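Local structure of protein 1d10 (Caenorhabditis elegans, 1T9F) at residues 73-78 against 132-137; 100-105 against 141-146. The protein is of unknown function but carries MIR repeats folded as a beta-trefoil, as in proteins of the SDF2 family. All blocks are in the same frame, centred on the assembly; numbering follows the deposited sequence.

Contact 1. Residues 73-78 against 132-137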
loop_
_atom_site.group_PDB
_atom_site.type_symbol
_atom_site.label_atom_id
_atom_site.label_comp_id
_atom_site.label_asym_id
_atom_site.label_seq_id
_atom_site.Cartn_x
_atom_site.Cartn_y
_atom_site.Cartn_z
ATOM N N ASP A 73 4.741 12.642 6.310
ATOM C CA ASP A 73 3.860 13.190 5.281
ATOM C C ASP A 73 2.915 12.115 4.757
ATOM O O ASP A 73 3.222 10.924 4.817
ATOM C CB ASP A 73 4.679 13.757 4.115
ATOM C CG ASP A 73 5.079 15.208 4.331
ATOM O OD1 ASP A 73 5.782 15.758 3.460
ATOM O OD2 ASP A 73 4.686 15.798 5.363
ATOM N N LYS A 74 1.759 12.540 4.259
ATOM C CA LYS A 74 0.785 11.615 3.702
ATOM C C LYS A 74 1.030 11.477 2.205
ATOM O O LYS A 74 1.544 12.396 1.562
ATOM C CB LYS A 74 -0.644 12.118 3.947
ATOM C CG LYS A 74 -1.085 11.987 5.398
ATOM C CD LYS A 74 -2.535 12.367 5.604
ATOM C CE LYS A 74 -2.748 13.862 5.477
ATOM N NZ LYS A 74 -4.136 14.228 5.869
ATOM N N ILE A 75 0.701 10.309 1.665
ATOM C CA ILE A 75 0.839 10.054 0.239
ATOM C C ILE A 75 -0.357 9.234 -0.192
ATOM O O ILE A 75 -1.183 8.845 0.627
ATOM C CB ILE A 75 2.094 9.226 -0.112
ATOM C CG1 ILE A 75 2.033 7.851 0.571
ATOM C CG2 ILE A 75 3.339 9.986 0.276
ATOM C CD1 ILE A 75 3.152 6.890 0.152
ATOM N N ARG A 76 -0.445 9.003 -1.493
ATOM C CA ARG A 76 -1.473 8.170 -2.078
ATOM C C ARG A 76 -0.681 7.201 -2.949
ATOM O O ARG A 76 0.387 7.550 -3.455
ATOM C CB ARG A 76 -2.440 9.000 -2.927
ATOM C CG ARG A 76 -3.556 9.676 -2.122
ATOM C CD ARG A 76 -4.505 10.438 -3.038
ATOM N NE ARG A 76 -3.800 11.524 -3.707
ATOM C CZ ARG A 76 -4.220 12.138 -4.808
ATOM N NH1 ARG A 76 -5.359 11.777 -5.382
ATOM N NH2 ARG A 76 -3.484 13.106 -5.346
ATOM N N LEU A 77 -1.178 5.980 -3.105
ATOM C CA LEU A 77 -0.482 4.993 -3.913
ATOM C C LEU A 77 -1.389 4.522 -5.041
ATOM O O LEU A 77 -2.430 3.909 -4.806
ATOM C CB LEU A 77 -0.050 3.799 -3.051
ATOM C CG LEU A 77 1.128 4.035 -2.098
ATOM C CD1 LEU A 77 1.355 2.800 -1.225
ATOM C CD2 LEU A 77 2.388 4.344 -2.915
ATOM N N LYS A 78 -0.977 4.821 -6.267
ATOM C CA LYS A 78 -1.740 4.446 -7.450
ATOM C C LYS A 78 -1.305 3.103 -8.040
ATOM O O LYS A 78 -0.119 2.886 -8.298
ATOM C CB LYS A 78 -1.585 5.537 -8.509
ATOM C CG LYS A 78 -2.496 5.357 -9.719
ATOM C CD LYS A 78 -2.259 6.463 -10.724
ATOM C CE LYS A 78 -3.238 6.387 -11.878
ATOM N NZ LYS A 78 -2.957 7.466 -12.849
ATOM N N PHE A 132 9.602 0.693 6.679
ATOM C CA PHE A 132 8.630 1.702 7.042
ATOM C C PHE A 132 7.262 1.080 7.223
ATOM O O PHE A 132 7.047 -0.085 6.893
ATOM C CB PHE A 132 8.549 2.767 5.937
ATOM C CG PHE A 132 8.078 2.229 4.600
ATOM C CD1 PHE A 132 8.966 1.604 3.727
ATOM C CD2 PHE A 132 6.738 2.322 4.231
ATOM C CE1 PHE A 132 8.523 1.073 2.500
ATOM C CE2 PHE A 132 6.289 1.795 3.014
ATOM C CZ PHE A 132 7.179 1.171 2.150
ATOM N N LYS A 133 6.344 1.862 7.771
ATOM C CA LYS A 133 4.976 1.417 7.931
ATOM C C LYS A 133 4.126 2.460 7.218
ATOM O O LYS A 133 4.605 3.556 6.900
ATOM C CB LYS A 133 4.589 1.339 9.410
ATOM C CG LYS A 133 5.264 0.208 10.160
ATOM C CD LYS A 133 4.943 0.251 11.637
ATOM C CE LYS A 133 6.011 1.010 12.420
ATOM N NZ LYS A 133 7.318 0.287 12.433
ATOM N N LEU A 134 2.878 2.114 6.945
ATOM C CA LEU A 134 1.958 3.033 6.298
ATOM C C LEU A 134 0.705 3.034 7.138
ATOM O O LEU A 134 0.035 2.012 7.275
ATOM C CB LEU A 134 1.624 2.586 4.872
ATOM C CG LEU A 134 2.672 2.811 3.783
ATOM C CD1 LEU A 134 2.140 2.234 2.467
ATOM C CD2 LEU A 134 2.972 4.298 3.624
ATOM N N ARG A 135 0.386 4.190 7.700
ATOM C CA ARG A 135 -0.785 4.300 8.546
ATOM C C ARG A 135 -1.896 5.070 7.847
ATOM O O ARG A 135 -1.710 6.223 7.465
ATOM C CB ARG A 135 -0.397 5.000 9.851
ATOM C CG ARG A 135 -1.389 4.816 10.972
ATOM C CD ARG A 135 -0.876 5.455 12.273
ATOM N NE ARG A 135 -1.713 5.092 13.411
ATOM C CZ ARG A 135 -1.475 5.460 14.669
ATOM N NH1 ARG A 135 -0.421 6.211 14.959
ATOM N NH2 ARG A 135 -2.287 5.066 15.636
ATOM N N HIS A 136 -3.050 4.431 7.682
ATOM C CA HIS A 136 -4.178 5.076 7.022
ATOM C C HIS A 136 -4.520 6.355 7.780
ATOM O O HIS A 136 -4.807 6.322 8.980
ATOM C CB HIS A 136 -5.386 4.148 6.999
ATOM C CG HIS A 136 -6.463 4.585 6.056
ATOM N ND1 HIS A 136 -7.780 4.725 6.442
ATOM C CD2 HIS A 136 -6.423 4.884 4.735
ATOM C CE1 HIS A 136 -8.505 5.088 5.398
ATOM N NE2 HIS A 136 -7.706 5.191 4.351
ATOM N N ALA A 137 -4.491 7.475 7.071
ATOM C CA ALA A 137 -4.762 8.767 7.674
ATOM C C ALA A 137 -6.141 8.904 8.312
ATOM O O ALA A 137 -6.256 9.351 9.453
ATOM C CB ALA A 137 -4.563 9.863 6.643
#

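Contact 2. Residues 100-105 against 141-146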
loop_
_atom_site.group_PDB
_atom_site.type_symbol
_atom_site.label_atom_id
_atom_site.label_comp_id
_atom_site.label_asym_id
_atom_site.label_seq_id
_atom_site.Cartn_x
_atom_site.Cartn_y
_atom_site.Cartn_z
ATOM N N GLN A 100 -9.713 -4.476 9.336
ATOM C CA GLN A 100 -10.295 -3.544 8.389
ATOM C C GLN A 100 -9.871 -3.893 6.964
ATOM O O GLN A 100 -8.744 -4.331 6.729
ATOM C CB GLN A 100 -9.832 -2.142 8.772
ATOM C CG GLN A 100 -10.403 -0.996 7.976
ATOM C CD GLN A 100 -9.974 0.332 8.562
ATOM O OE1 GLN A 100 -10.419 0.716 9.647
ATOM N NE2 GLN A 100 -9.087 1.033 7.864
ATOM N N GLU A 101 -10.788 -3.698 6.023
ATOM C CA GLU A 101 -10.548 -3.994 4.615
ATOM C C GLU A 101 -9.631 -2.969 3.959
ATOM O O GLU A 101 -9.671 -1.781 4.281
ATOM C CB GLU A 101 -11.876 -4.014 3.848
ATOM C CG GLU A 101 -11.788 -4.515 2.411
ATOM C CD GLU A 101 -12.997 -4.108 1.569
ATOM O OE1 GLU A 101 -13.003 -2.979 1.029
ATOM O OE2 GLU A 101 -13.948 -4.911 1.453
ATOM N N VAL A 102 -8.800 -3.448 3.038
ATOM C CA VAL A 102 -7.904 -2.585 2.286
ATOM C C VAL A 102 -8.218 -2.898 0.828
ATOM O O VAL A 102 -8.194 -4.049 0.421
ATOM C CB VAL A 102 -6.425 -2.878 2.602
ATOM C CG1 VAL A 102 -5.527 -2.136 1.621
ATOM C CG2 VAL A 102 -6.108 -2.428 4.026
ATOM N N SER A 103 -8.520 -1.874 0.044
ATOM C CA SER A 103 -8.886 -2.091 -1.350
ATOM C C SER A 103 -8.164 -1.158 -2.301
ATOM O O SER A 103 -7.387 -0.302 -1.878
ATOM C CB SER A 103 -10.397 -1.893 -1.498
ATOM O OG SER A 103 -10.760 -0.574 -1.098
ATOM N N ALA A 104 -8.411 -1.352 -3.594
ATOM C CA ALA A 104 -7.848 -0.510 -4.644
ATOM C C ALA A 104 -9.104 0.201 -5.149
ATOM O O ALA A 104 -9.989 -0.426 -5.735
ATOM C CB ALA A 104 -7.236 -1.358 -5.737
ATOM N N PHE A 105 -9.184 1.504 -4.904
ATOM C CA PHE A 105 -10.373 2.259 -5.264
ATOM C C PHE A 105 -10.246 3.417 -6.246
ATOM O O PHE A 105 -9.169 3.976 -6.463
ATOM C CB PHE A 105 -11.042 2.749 -3.962
ATOM C CG PHE A 105 -12.038 3.866 -4.161
ATOM C CD1 PHE A 105 -11.636 5.201 -4.082
ATOM C CD2 PHE A 105 -13.367 3.584 -4.455
ATOM C CE1 PHE A 105 -12.547 6.240 -4.294
ATOM C CE2 PHE A 105 -14.286 4.611 -4.669
ATOM C CZ PHE A 105 -13.875 5.943 -4.589
ATOM N N SER A 141 -5.502 2.881 10.793
ATOM C CA SER A 141 -5.095 1.486 10.664
ATOM C C SER A 141 -3.803 1.361 9.880
ATOM O O SER A 141 -3.565 2.110 8.929
ATOM C CB SER A 141 -6.187 0.672 9.970
ATOM O OG SER A 141 -7.436 0.856 10.612
ATOM N N TYR A 142 -2.973 0.408 10.288
ATOM C CA TYR A 142 -1.703 0.163 9.635
ATOM C C TYR A 142 -1.890 -0.837 8.498
ATOM O O TYR A 142 -2.648 -1.803 8.624
ATOM C CB TYR A 142 -0.706 -0.398 10.641
ATOM C CG TYR A 142 -0.310 0.578 11.725
ATOM C CD1 TYR A 142 0.690 1.521 11.507
ATOM C CD2 TYR A 142 -0.937 0.558 12.975
ATOM C CE1 TYR A 142 1.064 2.420 12.504
ATOM C CE2 TYR A 142 -0.572 1.457 13.982
ATOM C CZ TYR A 142 0.429 2.385 13.737
ATOM O OH TYR A 142 0.796 3.286 14.720
ATOM N N LEU A 143 -1.216 -0.595 7.382
ATOM C CA LEU A 143 -1.301 -1.511 6.247
ATOM C C LEU A 143 -0.537 -2.741 6.726
ATOM O O LEU A 143 0.634 -2.630 7.084
ATOM C CB LEU A 143 -0.605 -0.899 5.025
ATOM C CG LEU A 143 -0.563 -1.756 3.757
ATOM C CD1 LEU A 143 -1.967 -1.906 3.200
ATOM C CD2 LEU A 143 0.351 -1.094 2.737
ATOM N N SER A 144 -1.188 -3.901 6.750
ATOM C CA SER A 144 -0.517 -5.104 7.241
ATOM C C SER A 144 -0.992 -6.390 6.594
ATOM O O SER A 144 -2.121 -6.477 6.111
ATOM C CB SER A 144 -0.735 -5.255 8.754
ATOM O OG SER A 144 -0.477 -4.056 9.461
ATOM N N LEU A 145 -0.115 -7.388 6.581
ATOM C CA LEU A 145 -0.491 -8.695 6.067
ATOM C C LEU A 145 -1.170 -9.337 7.280
ATOM O O LEU A 145 -0.612 -9.336 8.384
ATOM C CB LEU A 145 0.744 -9.505 5.663
ATOM C CG LEU A 145 1.548 -8.974 4.472
ATOM C CD1 LEU A 145 2.613 -9.993 4.075
ATOM C CD2 LEU A 145 0.609 -8.712 3.304
ATOM N N SER A 146 -2.380 -9.844 7.085
ATOM C CA SER A 146 -3.132 -10.473 8.167
ATOM C C SER A 146 -2.515 -11.805 8.555
ATOM O O SER A 146 -2.719 -12.291 9.664
ATOM C CB SER A 146 -4.576 -10.715 7.735
ATOM O OG SER A 146 -4.621 -11.733 6.756
#

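Contact 1. Residues 73-78 against 132-137
L134 has the largest share of this contact, sending its branched end across the interior of the barrel to I75 and L77. Its CB lies too far back to touch residues 73-78. At the next atom, CG stands anti to the carbonyl carbon (chi1 -76°) and lies in plane with the ring of F132, at its edge, 3.8 Å from F132 CE2. The two methyls then divide the work. L134 CD1 meets L77 CD1 tip to tip at 3.8 Å, while L134 CD2 faces I75 CD1 more loosely at 4.3 Å. Branched aliphatic residues suit this place because their methyls pack from several directions without leaving a polar group in the buried interior. At the exposed end of the contact, the aliphatic stem of K74 rests on A137: K74 CD approaches A137 CB to 3.4 Å, tighter than usual for two carbons. A bend at chi3 (-72°) turns the rest of the lysine past the small methyl, which suits a long, exposed chain with an apolar stem and a charged end. No hydrogen bond joins the segments, whose touching parts run 116° apart. Strand 117-120 stands between strands 74-79 and 131-136 in the barrel sheet, so this is packing between next-but-one strands. I75 also leans on V119 and W126, and L77 on L86 of strand 85-89; both reach I55 of strand 53-57.

Contact 2. Residues 100-105 against 141-146
The flat carboxamide of Q100 meets S141 at its outer end: the hydroxyl stands well off the amide plane, displaced outward past the oxygen and nitrogen, with S141 OG 3.3 Å from Q100 CD. From there S141 OG gives a weak hydrogen bond to Q100 OE1, 3.1 Å away. The amide nitrogen is about equally near, but its angle to the hydroxyl is poor, and it is hydrogen-bonded instead to S88 and T139. S141 CB lies on the same side of the plane, towards the nitrogen, 3.6 Å from Q100 NE2. Glutamine suits the place because its long chain, with CG opposite the backbone nitrogen (chi1 -176°), carries a donor and an acceptor across to the other segment, where serine has a hydroxyl small enough to reach the outer end of the amide. Two residues further along each segment the contact becomes apolar. V102 and L143 cross at about a right angle, V102 CG1 against L143 CD1 at 3.9 Å, and both side chains also touch L86. Valine and leucine fit here as compact hydrocarbons in a buried layer, to which V160 of strand 158-163 adds beside L143. The chemistry is therefore split: V102 and L143 join the strands by van der Waals contact, while Q100, steered mainly by S88 and T139, reaches the loop residue S141 through a weak bond, without backbone hydrogen bonds between the segments.

In the fold
The contact centres lie 11 Å apart, 7 and 8 Å from the centre of the chain. Along the sequence the segments alternate, 73-78, 100-105, 132-137, 141-146, so the two connections cross. Each ties the second MIR repeat (66-122) to the third (123-177). They differ in setting: contact 1 spans the closed six-strand barrel, while contact 2 lies in the second, branched sheet. Strands 131-136 and 142-146, consecutive in the chain, bring them together through probable backbone hydrogen bonds, H136 N to S141 O at 2.7 Å and L134 O to L143 N at 2.9 Å. The two sheets are thereby joined, consistent with the beta-trefoil fold of the family, in which the repeats pack together.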